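Local coordinates for protein 2-hydroxyisocaproyl-CoA dehydratase activator (Clostridium difficile, PDB 4EHT) that activates (R)-2-hydroxyisocaproyl-CoA dehydratase in leucine fermentation by transferring one electron to it, coupled to ATP hydrolysis, from a [4Fe-4S] cluster shared by a homodimer, at residues Gly5-Ser10 with Val61-Gly66; Lys14-Lys19 with Thr243-Ala248. All blocks are in the same frame, centred on the assembly; numbering follows the deposited sequence. Where two conformers were deposited one is given.

How the contacts relate
Contacts 1 and 2 lie in the same part of the actin-like ATPase fold, with their centres about 10 Å apart, and both reach ADP. Along the chain their segments alternate: 5-10, 14-19, 61-66, 243-248. In the sheet, strand 13-19 flanks strand 2-8 on one side and strand 57-63 flanks it on the other, so contact 1 and the strand of contact 2 form a continuous layer. Asp7 N and Lys14 O, 2.7 Å apart, probably hydrogen-bond between them. Helix 243-260 brings the late chain back onto this layer, its Gly244 packing against the Asp7 side chain. Nucleotide loop, sheet and returning helix are thereby joined beside the phosphates.

Contact 1: residues Gly5-Ser10 with Val61-Gly66; sequences GLDIGS and VVTGYG. With ADP (adenosine-5'-diphosphate), chain D.
Leu6 and Val62 sit side by side in two central parallel strands of an actin-like ATPase domain, where the axes of 5-8 and 61-63 diverge by only 20°. Three backbone bonds stitch the pair together. Leu6 N donates to Val61 O (2.9 Å), and Leu6 O accepts Thr63 N (2.8 Å), which meets it nearly head-on. The third, from Ile8 N to Thr63 O (3.1 Å), is as straight at the hydrogen as the others but reaches the carbonyl off its axis, the donor tilted 35° from the carbonyl plane at the end of strand 57-63, where the chain passes into a loop. Polar groups pointing outward from the pair have other partners: Gly5 and Asp7 bond to strand 13-19, and Val62 to Lys75. Gly9 pairs with Thr34. On the face carrying Asp7 and Thr63, the threonine hydroxyl OG1 stands anti to its own backbone N (chi1 -173°) and is bonded to Ile77 O. The same rotation turns CG2 inward, 3.7 Å from Asp7 CB, while Asp7 OD1 rests near Gly64 CA; helices 79-90 and 243-260 cover this side. The reverse face is apolar: Leu6 CD1 touches Val62 CG2 at 4.0 Å, Ile8 CG1 leans on Val62 CG1, and helix 38-50 packs over Leu6 and Ile8. Beyond Ile8 begins the phosphate-binding loop between the first two strands, to which the ATP-binding residue Ser10 belongs; the Asp7 side chain lies about 4 Å from the bound magnesium ion. At the mouth of that loop, Gly9 CA comes within 3.4 Å of ADP O1B.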
ATOM      1  N   GLY A   5      21.316   5.424 -25.178  1.00 35.38           N
ATOM      2  CA  GLY A   5      20.669   4.546 -24.219  1.00 30.43           C
ATOM      3  C   GLY A   5      19.340   5.148 -23.820  1.00 34.35           C
ATOM      4  O   GLY A   5      19.260   6.350 -23.563  1.00 33.05           O
ATOM      5  N   LEU A   6      18.300   4.320 -23.788  1.00 32.92           N
ATOM      6  CA  LEU A   6      16.969   4.747 -23.368  1.00 35.77           C
ATOM      7  C   LEU A   6      16.528   3.876 -22.207  1.00 33.20           C
ATOM      8  O   LEU A   6      16.621   2.662 -22.276  1.00 30.01           O
ATOM      9  CB  LEU A   6      15.964   4.592 -24.507  1.00 53.64           C
ATOM     10  CG  LEU A   6      16.141   5.452 -25.753  1.00 80.80           C
ATOM     11  CD1 LEU A   6      15.200   4.971 -26.843  1.00 85.27           C
ATOM     12  CD2 LEU A   6      15.893   6.914 -25.433  1.00 94.75           C
ATOM     13  N   ASP A   7      16.038   4.496 -21.146  1.00 27.60           N
ATOM     14  CA  ASP A   7      15.604   3.777 -19.962  1.00 25.92           C
ATOM     15  C   ASP A   7      14.151   4.174 -19.778  1.00 27.25           C
ATOM     16  O   ASP A   7      13.856   5.292 -19.352  1.00 28.39           O
ATOM     17  CB  ASP A   7      16.465   4.186 -18.756  1.00 25.71           C
ATOM     18  CG  ASP A   7      15.998   3.556 -17.452  1.00 35.47           C
ATOM     19  OD1 ASP A   7      14.976   2.836 -17.447  1.00 35.45           O
ATOM     20  OD2 ASP A   7      16.658   3.798 -16.421  1.00 28.76           O
ATOM     21  N   ILE A   8      13.247   3.278 -20.167  1.00 29.27           N
ATOM     22  CA  ILE A   8      11.810   3.529 -20.081  1.00 29.77           C
ATOM     23  C   ILE A   8      11.224   2.807 -18.883  1.00 33.07           C
ATOM     24  O   ILE A   8      10.925   1.611 -18.962  1.00 34.98           O
ATOM     25  CB  ILE A   8      11.052   3.012 -21.333  1.00 43.43           C
ATOM     26  CG1 ILE A   8      11.828   3.326 -22.623  1.00 47.38           C
ATOM     27  CG2 ILE A   8       9.642   3.584 -21.367  1.00 41.11           C
ATOM     28  CD1 ILE A   8      12.244   4.769 -22.770  1.00 52.67           C
ATOM     29  N   GLY A   9      11.063   3.524 -17.776  1.00 33.81           N
ATOM     30  CA  GLY A   9      10.450   2.962 -16.577  1.00 33.82           C
ATOM     31  C   GLY A   9       8.940   3.159 -16.581  1.00 39.33           C
ATOM     32  O   GLY A   9       8.370   3.692 -17.534  1.00 35.80           O
ATOM     33  N   SER A  10       8.275   2.739 -15.515  1.00 42.45           N
ATOM     34  CA  SER A  10       6.832   2.898 -15.452  1.00 48.92           C
ATOM     35  C   SER A  10       6.458   4.303 -14.988  1.00 47.35           C
ATOM     36  O   SER A  10       5.289   4.676 -15.045  1.00 47.74           O
ATOM     37  CB  SER A  10       6.216   1.852 -14.527  1.00 52.51           C
ATOM     38  OG  SER A  10       6.843   1.891 -13.257  1.00 50.24           O
ATOM     39  N   VAL A  61      20.471   1.143 -27.454  1.00 37.20           N
ATOM     40  CA  VAL A  61      20.021   0.119 -26.509  1.00 36.54           C
ATOM     41  C   VAL A  61      18.911   0.681 -25.626  1.00 37.87           C
ATOM     42  O   VAL A  61      18.970   1.844 -25.190  1.00 35.34           O
ATOM     43  CB  VAL A  61      21.179  -0.394 -25.620  1.00 30.61           C
ATOM     44  CG1 VAL A  61      20.654  -1.225 -24.459  1.00 29.67           C
ATOM     45  CG2 VAL A  61      22.177  -1.211 -26.473  1.00 32.57           C
ATOM     46  N   VAL A  62      17.902  -0.144 -25.368  0.53 35.88           N
ATOM     47  CA  VAL A  62      16.799   0.241 -24.502  0.53 34.10           C
ATOM     48  C   VAL A  62      16.747  -0.674 -23.284  0.53 32.62           C
ATOM     49  O   VAL A  62      17.022  -1.868 -23.375  0.53 30.58           O
ATOM     50  CB  VAL A  62      15.456   0.178 -25.253  0.53 34.73           C
ATOM     51  CG1 VAL A  62      14.317   0.619 -24.353  0.53 36.95           C
ATOM     52  CG2 VAL A  62      15.517   1.042 -26.495  0.53 39.18           C
ATOM     53  N   THR A  63      16.402  -0.100 -22.138  1.00 30.91           N
ATOM     54  CA  THR A  63      16.300  -0.857 -20.904  1.00 32.92           C
ATOM     55  C   THR A  63      15.022  -0.414 -20.184  1.00 34.95           C
ATOM     56  O   THR A  63      14.287   0.437 -20.686  1.00 29.89           O
ATOM     57  CB  THR A  63      17.555  -0.650 -20.004  1.00 32.32           C
ATOM     58  OG1 THR A  63      17.504  -1.527 -18.868  1.00 32.83           O
ATOM     59  CG2 THR A  63      17.668   0.796 -19.524  1.00 27.75           C
ATOM     60  N   GLY A  64      14.753  -1.004 -19.022  1.00 31.09           N
ATOM     61  CA  GLY A  64      13.641  -0.582 -18.191  1.00 39.95           C
ATOM     62  C   GLY A  64      12.360  -1.330 -18.515  1.00 47.36           C
ATOM     63  O   GLY A  64      12.280  -2.048 -19.510  1.00 38.02           O
ATOM     64  N   TYR A  65      11.357  -1.155 -17.662  1.00 53.74           N
ATOM     65  CA  TYR A  65      10.037  -1.722 -17.879  1.00 60.07           C
ATOM     66  C   TYR A  65       9.409  -1.056 -19.093  1.00 69.73           C
ATOM     67  O   TYR A  65       8.841   0.029 -18.990  1.00 81.91           O
ATOM     68  CB  TYR A  65       9.155  -1.479 -16.657  1.00 66.93           C
ATOM     69  CG  TYR A  65       7.766  -2.054 -16.782  1.00 78.70           C
ATOM     70  CD1 TYR A  65       7.489  -3.056 -17.705  1.00 89.97           C
ATOM     71  CD2 TYR A  65       6.729  -1.587 -15.992  1.00 78.65           C
ATOM     72  CE1 TYR A  65       6.219  -3.582 -17.826  1.00 95.60           C
ATOM     73  CE2 TYR A  65       5.457  -2.106 -16.105  1.00 85.75           C
ATOM     74  CZ  TYR A  65       5.205  -3.103 -17.023  1.00 94.81           C
ATOM     75  OH  TYR A  65       3.937  -3.625 -17.141  1.00 99.36           O
ATOM     76  N   GLY A  66       9.506  -1.702 -20.243  1.00 63.80           N
ATOM     77  CA  GLY A  66       9.026  -1.105 -21.474  1.00 67.27           C
ATOM     78  C   GLY A  66      10.067  -1.153 -22.570  1.00 61.13           C
ATOM     79  O   GLY A  66       9.818  -0.693 -23.678  1.00 65.05           O
TER
HETATM   80  PB  ADP D 302      11.285   4.543 -12.997  1.00 29.45           P
HETATM   81  O1B ADP D 302      10.404   5.187 -14.020  1.00 31.52           O
HETATM   82  O2B ADP D 302      10.693   3.357 -12.285  1.00 26.73           O
HETATM   83  O3B ADP D 302      12.685   4.214 -13.458  1.00 26.19           O
HETATM   84  PA  ADP D 302      12.682   6.737 -11.692  1.00 28.56           P
HETATM   85  O1A ADP D 302      12.689   7.544 -12.958  1.00 30.12           O
HETATM   86  O2A ADP D 302      13.944   6.061 -11.246  1.00 25.33           O
HETATM   87  O3A ADP D 302      11.447   5.672 -11.827  1.00 27.65           O
HETATM   88  O5' ADP D 302      12.180   7.687 -10.521  1.00 30.52           O
HETATM   89  C5' ADP D 302      10.884   8.249 -10.547  1.00 28.15           C
HETATM   90  C4' ADP D 302      10.651   8.901  -9.191  1.00 28.55           C
HETATM   91  O4' ADP D 302      11.628   9.910  -8.909  1.00 31.73           O
HETATM   92  C3' ADP D 302       9.288   9.579  -9.165  1.00 33.24           C
HETATM   93  O3' ADP D 302       8.514   9.012  -8.112  1.00 31.30           O
HETATM   94  C2' ADP D 302       9.618  11.042  -8.932  1.00 40.29           C
HETATM   95  O2' ADP D 302       8.668  11.770  -8.159  1.00 41.70           O
HETATM   96  C1' ADP D 302      10.979  11.006  -8.264  1.00 37.62           C
HETATM   97  N9  ADP D 302      11.669  12.258  -8.586  1.00 36.16           N
HETATM   98  C8  ADP D 302      11.849  12.692  -9.850  1.00 35.90           C
HETATM   99  N7  ADP D 302      12.522  13.870  -9.855  1.00 36.67           N
HETATM  100  C5  ADP D 302      12.775  14.204  -8.569  1.00 34.41           C
HETATM  101  C6  ADP D 302      13.442  15.337  -7.891  1.00 34.42           C
HETATM  102  N6  ADP D 302      13.974  16.337  -8.641  1.00 31.28           N
HETATM  103  N1  ADP D 302      13.512  15.325  -6.531  1.00 37.11           N
HETATM  104  C2  ADP D 302      12.962  14.308  -5.824  1.00 39.50           C
HETATM  105  N3  ADP D 302      12.325  13.247  -6.384  1.00 32.85           N
HETATM  106  C4  ADP D 302      12.201  13.137  -7.730  1.00 35.93           C

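Contact 2: residues Lys14-Lys19 with Thr243-Ala248. With ADP (adenosine-5'-diphosphate), chain D.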
ATOM      1  N   LYS A  14      14.031   8.125 -19.682  1.00 33.76           N
ATOM      2  CA  LYS A  14      15.340   8.766 -19.574  1.00 34.68           C
ATOM      3  C   LYS A  14      16.181   8.392 -20.771  1.00 35.24           C
ATOM      4  O   LYS A  14      16.201   7.229 -21.163  1.00 34.72           O
ATOM      5  CB  LYS A  14      16.080   8.296 -18.320  1.00 28.36           C
ATOM      6  CG  LYS A  14      15.550   8.851 -16.987  1.00 29.94           C
ATOM      7  CD  LYS A  14      14.269   8.146 -16.527  1.00 27.28           C
ATOM      8  CE  LYS A  14      14.513   6.724 -16.067  1.00 30.58           C
ATOM      9  NZ  LYS A  14      13.290   6.182 -15.385  1.00 35.34           N
ATOM     10  N   GLY A  15      16.906   9.360 -21.327  1.00 34.93           N
ATOM     11  CA  GLY A  15      17.756   9.118 -22.484  1.00 35.83           C
ATOM     12  C   GLY A  15      19.126   9.739 -22.304  1.00 38.14           C
ATOM     13  O   GLY A  15      19.277  10.744 -21.599  1.00 39.02           O
ATOM     14  N   VAL A  16      20.124   9.130 -22.941  1.00 38.40           N
ATOM     15  CA  VAL A  16      21.497   9.620 -22.926  1.00 37.56           C
ATOM     16  C   VAL A  16      22.099   9.422 -24.325  1.00 40.24           C
ATOM     17  O   VAL A  16      21.904   8.374 -24.942  1.00 36.25           O
ATOM     18  CB  VAL A  16      22.348   8.858 -21.880  1.00 36.42           C
ATOM     19  CG1 VAL A  16      23.841   9.035 -22.147  1.00 42.59           C
ATOM     20  CG2 VAL A  16      21.995   9.312 -20.441  1.00 35.40           C
ATOM     21  N   ILE A  17      22.792  10.429 -24.847  1.00 37.10           N
ATOM     22  CA  ILE A  17      23.623  10.225 -26.045  1.00 37.48           C
ATOM     23  C   ILE A  17      25.075  10.299 -25.600  1.00 35.54           C
ATOM     24  O   ILE A  17      25.482  11.250 -24.931  1.00 38.12           O
ATOM     25  CB  ILE A  17      23.327  11.233 -27.175  1.00 52.16           C
ATOM     26  CG1 ILE A  17      21.933  10.994 -27.763  1.00 62.87           C
ATOM     27  CG2 ILE A  17      24.351  11.083 -28.300  1.00 55.45           C
ATOM     28  CD1 ILE A  17      21.546  11.979 -28.850  1.00 73.54           C
ATOM     29  N   LEU A  18      25.843   9.273 -25.940  1.00 38.33           N
ATOM     30  CA  LEU A  18      27.204   9.130 -25.454  1.00 43.37           C
ATOM     31  C   LEU A  18      28.178   9.188 -26.628  1.00 43.51           C
ATOM     32  O   LEU A  18      27.986   8.505 -27.635  1.00 40.86           O
ATOM     33  CB  LEU A  18      27.336   7.788 -24.740  1.00 37.13           C
ATOM     34  CG  LEU A  18      28.616   7.470 -23.974  1.00 36.34           C
ATOM     35  CD1 LEU A  18      28.724   8.344 -22.730  1.00 35.65           C
ATOM     36  CD2 LEU A  18      28.635   5.989 -23.592  1.00 34.51           C
ATOM     37  N   LYS A  19      29.226   9.996 -26.498  1.00 36.55           N
ATOM     38  CA  LYS A  19      30.207  10.148 -27.570  1.00 40.35           C
ATOM     39  C   LYS A  19      31.414   9.268 -27.302  1.00 38.23           C
ATOM     40  O   LYS A  19      32.057   9.377 -26.245  1.00 40.81           O
ATOM     41  CB  LYS A  19      30.661  11.608 -27.687  1.00 45.69           C
ATOM     42  CG  LYS A  19      31.320  11.930 -29.022  1.00 48.85           C
ATOM     43  CD  LYS A  19      31.318  13.428 -29.318  1.00 55.08           C
ATOM     44  CE  LYS A  19      32.460  14.153 -28.639  1.00 66.14           C
ATOM     45  NZ  LYS A  19      32.946  15.279 -29.495  1.00 78.06           N
ATOM     46  N   THR A 243      21.442   6.874 -14.620  1.00 25.63           N
ATOM     47  CA  THR A 243      22.443   5.811 -14.658  1.00 27.85           C
ATOM     48  C   THR A 243      22.032   4.592 -15.502  1.00 30.71           C
ATOM     49  O   THR A 243      22.900   3.957 -16.112  1.00 25.99           O
ATOM     50  CB  THR A 243      22.848   5.345 -13.241  1.00 29.76           C
ATOM     51  OG1 THR A 243      21.680   5.013 -12.480  1.00 29.25           O
ATOM     52  CG2 THR A 243      23.637   6.462 -12.509  1.00 28.36           C
ATOM     53  N   GLY A 244      20.739   4.254 -15.530  1.00 24.30           N
ATOM     54  CA  GLY A 244      20.258   3.166 -16.403  1.00 23.58           C
ATOM     55  C   GLY A 244      20.419   3.492 -17.894  1.00 26.42           C
ATOM     56  O   GLY A 244      20.843   2.650 -18.700  1.00 26.13           O
ATOM     57  N   ALA A 245      20.083   4.721 -18.274  1.00 28.12           N
ATOM     58  CA  ALA A 245      20.235   5.152 -19.661  1.00 30.87           C
ATOM     59  C   ALA A 245      21.710   5.202 -20.024  1.00 30.19           C
ATOM     60  O   ALA A 245      22.101   4.863 -21.150  1.00 33.29           O
ATOM     61  CB  ALA A 245      19.584   6.506 -19.877  1.00 31.01           C
ATOM     62  N   LEU A 246      22.540   5.593 -19.065  1.00 29.20           N
ATOM     63  CA  LEU A 246      23.973   5.681 -19.315  1.00 33.05           C
ATOM     64  C   LEU A 246      24.541   4.278 -19.481  1.00 36.05           C
ATOM     65  O   LEU A 246      25.334   4.047 -20.383  1.00 31.99           O
ATOM     66  CB  LEU A 246      24.686   6.410 -18.179  1.00 32.76           C
ATOM     67  CG  LEU A 246      26.213   6.432 -18.256  1.00 31.18           C
ATOM     68  CD1 LEU A 246      26.697   6.986 -19.601  1.00 24.63           C
ATOM     69  CD2 LEU A 246      26.772   7.239 -17.098  1.00 31.90           C
ATOM     70  N   GLY A 247      24.127   3.343 -18.618  1.00 22.55           N
ATOM     71  CA  GLY A 247      24.555   1.961 -18.739  1.00 20.46           C
ATOM     72  C   GLY A 247      24.165   1.426 -20.131  1.00 28.69           C
ATOM     73  O   GLY A 247      24.942   0.736 -20.788  1.00 28.49           O
ATOM     74  N   ALA A 248      22.957   1.748 -20.577  1.00 23.01           N
ATOM     75  CA  ALA A 248      22.435   1.242 -21.857  1.00 26.35           C
ATOM     76  C   ALA A 248      23.260   1.792 -23.014  1.00 33.57           C
ATOM     77  O   ALA A 248      23.538   1.088 -23.991  1.00 28.31           O
ATOM     78  CB  ALA A 248      20.987   1.638 -22.020  1.00 25.28           C
TER
HETATM   79  PB  ADP D 302      11.285   4.543 -12.997  1.00 29.45           P
HETATM   80  O1B ADP D 302      10.404   5.187 -14.020  1.00 31.52           O
HETATM   81  O2B ADP D 302      10.693   3.357 -12.285  1.00 26.73           O
HETATM   82  O3B ADP D 302      12.685   4.214 -13.458  1.00 26.19           O
HETATM   83  PA  ADP D 302      12.682   6.737 -11.692  1.00 28.56           P
HETATM   84  O1A ADP D 302      12.689   7.544 -12.958  1.00 30.12           O
HETATM   85  O2A ADP D 302      13.944   6.061 -11.246  1.00 25.33           O
HETATM   86  O3A ADP D 302      11.447   5.672 -11.827  1.00 27.65           O
HETATM   87  O5' ADP D 302      12.180   7.687 -10.521  1.00 30.52           O
HETATM   88  C5' ADP D 302      10.884   8.249 -10.547  1.00 28.15           C
HETATM   89  C4' ADP D 302      10.651   8.901  -9.191  1.00 28.55           C
HETATM   90  O4' ADP D 302      11.628   9.910  -8.909  1.00 31.73           O
HETATM   91  C3' ADP D 302       9.288   9.579  -9.165  1.00 33.24           C
HETATM   92  O3' ADP D 302       8.514   9.012  -8.112  1.00 31.30           O
HETATM   93  C2' ADP D 302       9.618  11.042  -8.932  1.00 40.29           C
HETATM   94  O2' ADP D 302       8.668  11.770  -8.159  1.00 41.70           O
HETATM   95  C1' ADP D 302      10.979  11.006  -8.264  1.00 37.62           C
HETATM   96  N9  ADP D 302      11.669  12.258  -8.586  1.00 36.16           N
HETATM   97  C8  ADP D 302      11.849  12.692  -9.850  1.00 35.90           C
HETATM   98  N7  ADP D 302      12.522  13.870  -9.855  1.00 36.67           N
HETATM   99  C5  ADP D 302      12.775  14.204  -8.569  1.00 34.41           C
HETATM  100  C6  ADP D 302      13.442  15.337  -7.891  1.00 34.42           C
HETATM  101  N6  ADP D 302      13.974  16.337  -8.641  1.00 31.28           N
HETATM  102  N1  ADP D 302      13.512  15.325  -6.531  1.00 37.11           N
HETATM  103  C2  ADP D 302      12.962  14.308  -5.824  1.00 39.50           C
HETATM  104  N3  ADP D 302      12.325  13.247  -6.384  1.00 32.85           N
HETATM  105  C4  ADP D 302      12.201  13.137  -7.730  1.00 35.93           C
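The flat peptide group joining Lys14 to Gly15 carries the Ala245 methyl over one face, with Ala245 CB 3.7 Å from Lys14 O. At its edges the group is tied into the sheet: Lys14 bonds to Asp7 of strand 2-8, and Gly15 to Glu28 of strand 23-30. The same Ala245 CB packs against Val16 CG2, also at 3.7 Å, so that one small methyl fills the angle between the strand backbone and the valine. Farther along, Leu18 CD1 meets Leu246 CD1 at 4.0 Å, the two leucines crossing at a slant. Leu246 reaches there because its CG lies anti to the backbone N (chi1 174°), swinging the branch toward the strand; the same CD1 also approaches Val16 CG1, and the leucine packs on Phe89 and Ile90 of helix 79-90 as well. Lys14 starts toward the helix, but bends at chi2 and chi3 carry its amine away to the nucleotide. There Lys14 NZ donates to ADP O1A and to ADP O3B, each at 2.8 Å, bridging the alpha and beta phosphates, and a further bond to Ala12 O fixes the amine in place. A small-residue helix, crossing the strand at 41°, thus lies against the first hairpin of the actin-like ATPase domain, consistent with the second connecting helix of this superfamily beside its phosphate-binding site.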